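Local atomic coordinates of holo-[acyl-carrier-protein] synthase (Helicobacter pylori, PDB entry 5XUK), a protein that belongs to the 4'-phosphopantetheinyl transferase superfamily and binds coenzyme A in pockets formed between the subunits of a three-chain assembly. Residues 44-49 with 72-77; 82-87 with 95-100; 10-15 with 21-26. One frame throughout, in Å; residues are numbered along the deposited sequence.

Helix 40-56 joins the three contacts. In interaction 1 it packs on strand 70-74 of a two-stranded hairpin; the other hairpin strand, 80-84, meets strand 97-104, outermost within this chain in the three-stranded sheet, in interaction 2. These contacts lie about 12 Å apart by their centres and touch through L49 CD1 and A99 CB at 3.5 Å. A44 CA meets I12 CG1 of interaction 3 at 3.8 Å, with centres about 16 Å apart. Interactions 2 and 3, about 24 Å apart by their centres, do not touch. F46, K74 and K77 place interaction 1 in the coenzyme A pocket, whereas the side chain of A99 is about 8 Å and that of I12 about 9 Å from a bound coenzyme A.

Interaction 1: 44-49 with 72-77; sequences AGFFAL and ISKSPK. With COA (coenzyme A), chain B.
F46 turns its CG beside its own backbone N and anti to the carbonyl carbon (chi1 -74°), while I72 places CG2 anti to its backbone N, with CG1 beside that N (chi1 -55°); together these torsions bring the methyl branch of I72 over the phenyl ring. Helix 40-56 thus packs on strand 70-74 of the antiparallel hairpin 70-84 in the alpha+beta fold of the AcpS family. I72 CG2 stands over the centre of the ring, 4.2 Å from the centroid and 11° off the normal, a CH-pi contact. The other end of I72 works at the base of the same side chain, its CD1 3.6 Å from F46 CB. L49 comes in tip to tip, its CD2 3.7 Å from I72 CG1, so the isoleucine is held by two residues of the helix. I101 and L35 also pack on F46, and the backbone N of I72 is hydrogen-bonded to E32.

The polar side of the contact belongs to the ligand. K74 bends at chi2, chi3 and chi4 and brings NZ into the plane of the F46 ring, at its edge, 3.9 Å from CZ; this is not a cation-pi position. The same NZ is 3.2 Å from O9A on the 3'-phosphate of coenzyme A, and the lysine charge probably offsets that of the phosphate. The ring edge approaches the phosphate, with F46 CE1 3.8 Å from O9A. Beyond the strand, at the adenine end, K77 O lies 2.9 Å from coenzyme A N6A.

Interaction 2: 82-87 with 95-100; sequences ITLSKE and QSLSAS
The carbonyl oxygen of I82 rests on the side chain of L97, with CB at 4.0 Å and CD1 at 4.1 Å from it, and no hydrogen bond joins the two segments. The strands they contain, 82-84 and 97-100, run at 138° to each other, so the hairpin strand meets the strand outermost within this chain in the three-stranded sheet through side chains and not as another rung of it. I82 and L97 carry most of the contact. The CG1 branch of I82 is anti to the backbone N, which leaves CG2 between that N and the carbonyl carbon, pointing at the sheet. This methyl presses on L97 CB at 3.4 Å, tighter than usual for two carbons, and also reaches A99 CB at 4.0 Å. Two residues on along strand 80-84, L84 crosses the same L97 at about a right angle, its CG 3.9 Å from L97 CD1.

Around this centre V112 and V114 of strand 107-114 support L97, C53 of helix 40-56 packs on I82, and L57 and L65 lie against L84. On strand 97-104 the alternate residue S98 instead hydrogen-bonds through OG to I2 N of the second subunit. That every side-chain contact across the two segments is aliphatic is consistent with the hairpin being held to the sheet here mainly by van der Waals and hydrophobic contact.

Interaction 3: 10-15 with 21-26; sequences ARIEKC and MKFLER
C15 and F23 make the tight part of this contact, where the end of helix 9-15 faces the start of helix 21-27 across a short loop. F23 has CG anti to its backbone N (chi1 -178°), which extends the ring toward the first helix. C15 CB lies over one face, 3.7 Å from the centroid and 16° off the normal, a CH-pi contact. On the same side SG stands farther out, 4.9 Å from the centroid, as a distant sulfur-aromatic partner. The backbone takes part too: C15 O is 3.2 Å from F23 CB and equally close to ring atom CD2.

The remainder is looser. I12, though buried, makes only a long side-chain contact, its CG1 4.4 Å from F23 CE2; the closely packed C15-F23 pair is the side partly open to solvent.

Outward, R11 forms an intersubunit salt bridge with D104 of the third subunit, at the end of that chain's strand 97-104. F27, one turn on in the same helix as F23, meets the F23 ring with planes at about 55°, and inward I12 and L24 both pack on I43 of helix 40-56.

Interaction 1: 44-49 with 72-77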
loop_
_atom_site.group_PDB
_atom_site.type_symbol
_atom_site.label_atom_id
_atom_site.label_comp_id
_atom_site.label_asym_id
_atom_site.label_seq_id
_atom_site.Cartn_x
_atom_site.Cartn_y
_atom_site.Cartn_z
ATOM N N ALA A 44 2.919 -5.615 15.293
ATOM C CA ALA A 44 3.445 -4.799 14.180
ATOM C C ALA A 44 2.329 -4.305 13.258
ATOM O O ALA A 44 2.273 -3.127 12.958
ATOM C CB ALA A 44 4.486 -5.577 13.408
ATOM N N GLY A 45 1.387 -5.183 12.910
ATOM C CA GLY A 45 0.283 -4.848 12.023
ATOM C C GLY A 45 -0.701 -3.824 12.527
ATOM O O GLY A 45 -1.106 -2.926 11.776
ATOM N N PHE A 46 -1.117 -3.953 13.793
ATOM C CA PHE A 46 -2.011 -2.970 14.400
ATOM C C PHE A 46 -1.280 -1.654 14.547
ATOM O O PHE A 46 -1.847 -0.598 14.341
ATOM C CB PHE A 46 -2.544 -3.441 15.772
ATOM C CG PHE A 46 -3.603 -4.518 15.687
ATOM C CD1 PHE A 46 -3.783 -5.281 14.521
ATOM C CD2 PHE A 46 -4.405 -4.801 16.795
ATOM C CE1 PHE A 46 -4.759 -6.272 14.454
ATOM C CE2 PHE A 46 -5.372 -5.798 16.738
ATOM C CZ PHE A 46 -5.550 -6.537 15.568
ATOM N N PHE A 47 -0.019 -1.710 14.896
ATOM C CA PHE A 47 0.779 -0.497 14.961
ATOM C C PHE A 47 0.788 0.197 13.594
ATOM O O PHE A 47 0.543 1.396 13.501
ATOM C CB PHE A 47 2.207 -0.832 15.371
ATOM C CG PHE A 47 3.050 0.379 15.643
ATOM C CD1 PHE A 47 3.047 0.972 16.904
ATOM C CD2 PHE A 47 3.836 0.943 14.633
ATOM C CE1 PHE A 47 3.813 2.099 17.153
ATOM C CE2 PHE A 47 4.610 2.075 14.881
ATOM C CZ PHE A 47 4.601 2.650 16.142
ATOM N N ALA A 48 1.028 -0.580 12.533
ATOM C CA ALA A 48 1.140 -0.034 11.189
ATOM C C ALA A 48 -0.206 0.559 10.784
ATOM O O ALA A 48 -0.278 1.643 10.182
ATOM C CB ALA A 48 1.601 -1.115 10.213
ATOM N N LEU A 49 -1.280 -0.114 11.173
ATOM C CA LEU A 49 -2.623 0.353 10.831
ATOM C C LEU A 49 -2.990 1.645 11.538
ATOM O O LEU A 49 -3.751 2.447 11.004
ATOM C CB LEU A 49 -3.652 -0.736 11.166
ATOM C CG LEU A 49 -5.126 -0.420 10.954
ATOM C CD1 LEU A 49 -5.339 -0.054 9.509
ATOM C CD2 LEU A 49 -5.988 -1.617 11.337
ATOM N N ILE A 72 -9.215 -0.600 16.690
ATOM C CA ILE A 72 -9.251 -1.688 15.713
ATOM C C ILE A 72 -10.059 -2.871 16.279
ATOM O O ILE A 72 -9.869 -3.250 17.430
ATOM C CB ILE A 72 -7.838 -2.222 15.380
ATOM C CG1 ILE A 72 -6.904 -1.095 14.907
ATOM C CG2 ILE A 72 -7.929 -3.317 14.311
ATOM C CD1 ILE A 72 -5.442 -1.430 15.128
ATOM N N SER A 73 -10.944 -3.438 15.461
ATOM C CA SER A 73 -11.647 -4.687 15.757
ATOM C C SER A 73 -11.680 -5.564 14.506
ATOM O O SER A 73 -11.240 -5.143 13.432
ATOM C CB SER A 73 -13.074 -4.409 16.233
ATOM O OG SER A 73 -13.810 -3.657 15.278
ATOM N N LYS A 74 -12.206 -6.780 14.656
ATOM C CA LYS A 74 -12.234 -7.766 13.582
ATOM C C LYS A 74 -13.653 -8.191 13.231
ATOM O O LYS A 74 -14.493 -8.364 14.111
ATOM C CB LYS A 74 -11.458 -9.016 13.989
ATOM C CG LYS A 74 -9.956 -8.851 14.164
ATOM C CD LYS A 74 -9.273 -8.224 12.947
ATOM C CE LYS A 74 -7.891 -8.803 12.696
ATOM N NZ LYS A 74 -7.327 -9.519 13.877
ATOM N N SER A 75 -13.902 -8.381 11.936
ATOM C CA SER A 75 -15.154 -8.936 11.451
ATOM C C SER A 75 -15.193 -10.425 11.807
ATOM O O SER A 75 -14.180 -10.996 12.234
ATOM C CB SER A 75 -15.266 -8.743 9.932
ATOM O OG SER A 75 -14.519 -9.731 9.230
ATOM N N PRO A 76 -16.354 -11.073 11.632
ATOM C CA PRO A 76 -16.390 -12.536 11.835
ATOM C C PRO A 76 -15.442 -13.309 10.899
ATOM O O PRO A 76 -14.964 -14.385 11.261
ATOM C CB PRO A 76 -17.846 -12.902 11.548
ATOM C CG PRO A 76 -18.615 -11.636 11.730
ATOM C CD PRO A 76 -17.688 -10.515 11.356
ATOM N N LYS A 77 -15.156 -12.751 9.722
ATOM C CA LYS A 77 -14.205 -13.361 8.781
ATOM C C LYS A 77 -12.759 -12.842 8.929
ATOM O O LYS A 77 -11.957 -13.008 8.014
ATOM C CB LYS A 77 -14.688 -13.138 7.344
ATOM C CG LYS A 77 -16.078 -13.679 7.056
ATOM C CD LYS A 77 -16.646 -13.114 5.762
ATOM C CE LYS A 77 -18.007 -13.717 5.442
ATOM N NZ LYS A 77 -19.054 -13.334 6.433
HETATM N N1A COA B . -10.872 -9.599 4.926
HETATM C C2A COA B . -9.931 -8.634 5.008
HETATM N N3A COA B . -8.750 -8.821 5.623
HETATM C C4A COA B . -8.463 -9.995 6.209
HETATM C C5A COA B . -9.443 -11.088 6.160
HETATM C C6A COA B . -10.712 -10.824 5.458
HETATM N N6A COA B . -11.677 -11.775 5.355
HETATM N N7A COA B . -8.896 -12.123 6.817
HETATM C C8A COA B . -7.660 -11.753 7.248
HETATM N N9A COA B . -7.419 -10.465 6.884
HETATM C C1B COA B . -6.212 -9.692 7.196
HETATM C C2B COA B . -5.968 -9.712 8.709
HETATM O O2B COA B . -5.797 -8.401 9.247
HETATM C C3B COA B . -4.689 -10.494 8.894
HETATM O O3B COA B . -3.814 -9.955 9.881
HETATM P P3B COA B . -4.046 -10.183 11.474
HETATM O O7A COA B . -4.673 -11.559 11.574
HETATM O O8A COA B . -2.658 -10.171 12.058
HETATM O O9A COA B . -4.941 -9.009 11.830
HETATM C C4B COA B . -4.053 -10.376 7.532
HETATM O O4B COA B . -5.101 -10.313 6.568
HETATM C C5B COA B . -3.114 -11.521 7.239
HETATM O O5B COA B . -2.039 -10.885 6.584
HETATM P P1A COA B . -1.242 -11.571 5.409
HETATM O O1A COA B . -0.243 -12.430 6.157
HETATM O O2A COA B . -0.784 -10.568 4.377
HETATM O O3A COA B . -2.414 -12.372 4.699
HETATM P P2A COA B . -2.082 -13.640 3.781
HETATM O O4A COA B . -1.601 -13.167 2.416
HETATM O O5A COA B . -1.209 -14.576 4.599
HETATM O O6A COA B . -3.574 -14.266 3.678
HETATM C CBP COA B . -6.016 -14.309 3.437
HETATM C CCP COA B . -4.789 -13.529 3.916
HETATM C CDP COA B . -7.096 -14.307 4.508
HETATM C CEP COA B . -6.579 -13.643 2.189
HETATM C CAP COA B . -5.588 -15.764 3.164
HETATM O OAP COA B . -5.565 -16.493 4.397
HETATM C C9P COA B . -6.468 -16.505 2.204
HETATM O O9P COA B . -7.685 -16.433 2.279
HETATM N N8P COA B . -5.819 -17.245 1.302
#

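Interaction 2: 82-87 with 95-100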
loop_
_atom_site.group_PDB
_atom_site.type_symbol
_atom_site.label_atom_id
_atom_site.label_comp_id
_atom_site.label_asym_id
_atom_site.label_seq_id
_atom_site.Cartn_x
_atom_site.Cartn_y
_atom_site.Cartn_z
ATOM N N ILE A 82 -11.954 -0.490 11.659
ATOM C CA ILE A 82 -11.324 0.612 12.351
ATOM C C ILE A 82 -12.396 1.648 12.629
ATOM O O ILE A 82 -13.209 1.967 11.756
ATOM C CB ILE A 82 -10.145 1.165 11.523
ATOM C CG1 ILE A 82 -9.362 2.208 12.307
ATOM C CG2 ILE A 82 -10.628 1.752 10.210
ATOM C CD1 ILE A 82 -8.303 2.889 11.467
ATOM N N THR A 83 -12.430 2.124 13.870
ATOM C CA THR A 83 -13.343 3.188 14.266
ATOM C C THR A 83 -12.603 4.193 15.143
ATOM O O THR A 83 -11.672 3.838 15.870
ATOM C CB THR A 83 -14.557 2.634 15.035
ATOM O OG1 THR A 83 -14.104 1.812 16.115
ATOM C CG2 THR A 83 -15.448 1.792 14.122
ATOM N N LEU A 84 -13.013 5.452 15.052
ATOM C CA LEU A 84 -12.512 6.492 15.931
ATOM C C LEU A 84 -13.556 6.767 16.989
ATOM O O LEU A 84 -14.705 6.350 16.846
ATOM C CB LEU A 84 -12.255 7.770 15.145
ATOM C CG LEU A 84 -11.126 7.713 14.123
ATOM C CD1 LEU A 84 -11.148 8.978 13.290
ATOM C CD2 LEU A 84 -9.787 7.546 14.818
ATOM N N SER A 85 -13.152 7.472 18.045
ATOM C CA SER A 85 -14.097 8.054 19.004
ATOM C C SER A 85 -15.211 8.795 18.263
ATOM O O SER A 85 -14.948 9.514 17.300
ATOM C CB SER A 85 -13.380 9.038 19.931
ATOM O OG SER A 85 -12.192 8.471 20.453
ATOM N N LYS A 86 -16.449 8.618 18.719
ATOM C CA LYS A 86 -17.619 9.273 18.110
ATOM C C LYS A 86 -17.441 10.795 18.009
ATOM O O LYS A 86 -17.979 11.430 17.098
ATOM C CB LYS A 86 -18.890 8.940 18.907
ATOM C CG LYS A 86 -19.312 7.477 18.813
ATOM C CD LYS A 86 -20.027 6.998 20.068
ATOM C CE LYS A 86 -20.306 5.504 20.004
ATOM N NZ LYS A 86 -20.927 4.982 21.254
ATOM N N GLU A 87 -16.686 11.361 18.951
ATOM C CA GLU A 87 -16.316 12.772 18.917
ATOM C C GLU A 87 -15.299 13.027 17.809
ATOM O O GLU A 87 -15.559 13.814 16.895
ATOM C CB GLU A 87 -15.742 13.222 20.268
ATOM C CG GLU A 87 -16.792 13.510 21.341
ATOM C CD GLU A 87 -17.453 12.261 21.912
ATOM O OE1 GLU A 87 -16.823 11.175 21.898
ATOM O OE2 GLU A 87 -18.608 12.369 22.388
ATOM N N GLN A 95 -16.964 10.052 7.311
ATOM C CA GLN A 95 -18.129 9.254 6.944
ATOM C C GLN A 95 -17.839 7.772 7.195
ATOM O O GLN A 95 -18.660 7.060 7.780
ATOM C CB GLN A 95 -18.488 9.484 5.472
ATOM C CG GLN A 95 -18.856 10.928 5.140
ATOM C CD GLN A 95 -18.150 11.450 3.897
ATOM O OE1 GLN A 95 -18.089 10.775 2.867
ATOM N NE2 GLN A 95 -17.608 12.658 3.994
ATOM N N SER A 96 -16.662 7.322 6.760
ATOM C CA SER A 96 -16.284 5.911 6.857
ATOM C C SER A 96 -14.772 5.722 6.729
ATOM O O SER A 96 -14.104 6.465 6.003
ATOM C CB SER A 96 -16.998 5.105 5.769
ATOM O OG SER A 96 -16.759 5.666 4.490
ATOM N N LEU A 97 -14.251 4.731 7.453
ATOM C CA LEU A 97 -12.847 4.328 7.390
ATOM C C LEU A 97 -12.751 2.912 6.841
ATOM O O LEU A 97 -13.480 2.026 7.274
ATOM C CB LEU A 97 -12.215 4.378 8.776
ATOM C CG LEU A 97 -12.041 5.773 9.367
ATOM C CD1 LEU A 97 -11.754 5.707 10.856
ATOM C CD2 LEU A 97 -10.928 6.509 8.636
ATOM N N SER A 98 -11.868 2.707 5.866
ATOM C CA SER A 98 -11.633 1.377 5.290
ATOM C C SER A 98 -10.156 1.020 5.477
ATOM O O SER A 98 -9.285 1.839 5.189
ATOM C CB SER A 98 -12.016 1.378 3.807
ATOM O OG SER A 98 -11.846 0.099 3.218
ATOM N N ALA A 99 -9.876 -0.187 5.965
ATOM C CA ALA A 99 -8.520 -0.568 6.358
ATOM C C ALA A 99 -8.101 -1.923 5.802
ATOM O O ALA A 99 -8.953 -2.711 5.399
ATOM C CB ALA A 99 -8.414 -0.584 7.873
ATOM N N SER A 100 -6.785 -2.181 5.765
ATOM C CA SER A 100 -6.273 -3.500 5.426
ATOM C C SER A 100 -4.861 -3.666 5.938
ATOM O O SER A 100 -4.108 -2.711 5.992
ATOM C CB SER A 100 -6.305 -3.706 3.899
ATOM O OG SER A 100 -5.896 -5.015 3.536
#

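Interaction 3: 10-15 with 21-26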
loop_
_atom_site.group_PDB
_atom_site.type_symbol
_atom_site.label_atom_id
_atom_site.label_comp_id
_atom_site.label_asym_id
_atom_site.label_seq_id
_atom_site.Cartn_x
_atom_site.Cartn_y
_atom_site.Cartn_z
ATOM N N ALA A 10 10.571 -7.099 13.395
ATOM C CA ALA A 10 11.722 -7.173 14.297
ATOM C C ALA A 10 11.895 -5.933 15.182
ATOM O O ALA A 10 12.237 -6.051 16.351
ATOM C CB ALA A 10 12.989 -7.422 13.492
ATOM N N ARG A 11 11.662 -4.748 14.630
ATOM C CA ARG A 11 11.749 -3.509 15.408
ATOM C C ARG A 11 10.630 -3.434 16.456
ATOM O O ARG A 11 10.829 -2.904 17.557
ATOM C CB ARG A 11 11.705 -2.289 14.479
ATOM C CG ARG A 11 11.325 -0.975 15.148
ATOM C CD ARG A 11 11.417 0.204 14.185
ATOM N NE ARG A 11 10.579 1.315 14.645
ATOM C CZ ARG A 11 9.476 1.762 14.045
ATOM N NH1 ARG A 11 9.041 1.230 12.905
ATOM N NH2 ARG A 11 8.801 2.774 14.587
ATOM N N ILE A 12 9.448 -3.934 16.106
ATOM C CA ILE A 12 8.372 -4.041 17.081
ATOM C C ILE A 12 8.750 -5.053 18.166
ATOM O O ILE A 12 8.641 -4.741 19.353
ATOM C CB ILE A 12 7.021 -4.401 16.431
ATOM C CG1 ILE A 12 6.178 -3.136 16.271
ATOM C CG2 ILE A 12 6.256 -5.410 17.281
ATOM C CD1 ILE A 12 6.833 -2.071 15.425
ATOM N N GLU A 13 9.224 -6.232 17.755
ATOM C CA GLU A 13 9.708 -7.259 18.697
ATOM C C GLU A 13 10.681 -6.698 19.739
ATOM O O GLU A 13 10.544 -6.980 20.926
ATOM C CB GLU A 13 10.354 -8.448 17.960
ATOM C CG GLU A 13 9.336 -9.405 17.358
ATOM C CD GLU A 13 9.941 -10.552 16.562
ATOM O OE1 GLU A 13 10.984 -10.351 15.908
ATOM O OE2 GLU A 13 9.354 -11.660 16.568
ATOM N N LYS A 14 11.647 -5.896 19.301
ATOM C CA LYS A 14 12.640 -5.332 20.220
ATOM C C LYS A 14 12.081 -4.190 21.074
ATOM O O LYS A 14 12.652 -3.871 22.110
ATOM C CB LYS A 14 13.909 -4.901 19.466
ATOM C CG LYS A 14 14.677 -6.080 18.874
ATOM C CD LYS A 14 15.938 -5.661 18.119
ATOM C CE LYS A 14 17.224 -5.850 18.925
ATOM N NZ LYS A 14 17.461 -4.793 19.949
ATOM N N CYS A 15 10.974 -3.584 20.652
ATOM C CA CYS A 15 10.254 -2.627 21.498
ATOM C C CYS A 15 9.248 -3.332 22.420
ATOM O O CYS A 15 8.730 -2.724 23.353
ATOM C CB CYS A 15 9.536 -1.574 20.652
ATOM S SG CYS A 15 10.633 -0.513 19.679
ATOM N N MET A 21 4.855 -4.351 28.735
ATOM C CA MET A 21 3.568 -3.686 28.857
ATOM C C MET A 21 3.635 -2.180 28.597
ATOM O O MET A 21 2.690 -1.593 28.069
ATOM C CB MET A 21 2.965 -3.967 30.246
ATOM C CG MET A 21 3.746 -3.407 31.429
ATOM S SD MET A 21 3.285 -4.180 32.989
ATOM C CE MET A 21 4.102 -5.773 32.860
ATOM N N LYS A 22 4.754 -1.562 28.957
ATOM C CA LYS A 22 4.899 -0.116 28.820
ATOM C C LYS A 22 4.742 0.283 27.349
ATOM O O LYS A 22 4.060 1.259 27.038
ATOM C CB LYS A 22 6.242 0.356 29.398
ATOM C CG LYS A 22 6.126 1.547 30.342
ATOM C CD LYS A 22 7.334 1.660 31.267
ATOM C CE LYS A 22 7.084 2.644 32.402
ATOM N NZ LYS A 22 8.292 2.836 33.256
ATOM N N PHE A 23 5.339 -0.493 26.447
ATOM C CA PHE A 23 5.161 -0.269 25.010
ATOM C C PHE A 23 3.740 -0.584 24.551
ATOM O O PHE A 23 3.034 0.296 24.047
ATOM C CB PHE A 23 6.167 -1.099 24.198
ATOM C CG PHE A 23 6.077 -0.890 22.701
ATOM C CD1 PHE A 23 6.046 0.398 22.157
ATOM C CD2 PHE A 23 6.045 -1.982 21.835
ATOM C CE1 PHE A 23 5.972 0.590 20.786
ATOM C CE2 PHE A 23 5.970 -1.793 20.460
ATOM C CZ PHE A 23 5.935 -0.506 19.937
ATOM N N LEU A 24 3.323 -1.835 24.729
ATOM C CA LEU A 24 2.054 -2.290 24.174
ATOM C C LEU A 24 0.888 -1.436 24.582
ATOM O O LEU A 24 0.015 -1.129 23.768
ATOM C CB LEU A 24 1.745 -3.722 24.598
ATOM C CG LEU A 24 2.333 -4.837 23.755
ATOM C CD1 LEU A 24 1.642 -6.136 24.161
ATOM C CD2 LEU A 24 2.167 -4.551 22.269
ATOM N N GLU A 25 0.862 -1.057 25.852
ATOM C CA GLU A 25 -0.329 -0.435 26.410
ATOM C C GLU A 25 -0.450 1.027 26.049
ATOM O O GLU A 25 -1.516 1.605 26.186
ATOM C CB GLU A 25 -0.396 -0.688 27.915
ATOM C CG GLU A 25 -0.674 -2.160 28.207
ATOM C CD GLU A 25 -0.505 -2.550 29.664
ATOM O OE1 GLU A 25 -0.577 -3.769 29.946
ATOM O OE2 GLU A 25 -0.295 -1.661 30.521
ATOM N N ARG A 26 0.633 1.603 25.538
ATOM C CA ARG A 26 0.593 2.927 24.904
ATOM C C ARG A 26 -0.247 2.941 23.626
ATOM O O ARG A 26 -1.019 3.868 23.422
ATOM C CB ARG A 26 2.010 3.442 24.600
ATOM C CG ARG A 26 2.772 3.943 25.826
ATOM C CD ARG A 26 4.277 4.016 25.570
ATOM N NE ARG A 26 5.043 4.338 26.782
ATOM C CZ ARG A 26 6.377 4.340 26.874
ATOM N NH1 ARG A 26 6.956 4.649 28.031
ATOM N NH2 ARG A 26 7.141 4.034 25.826
#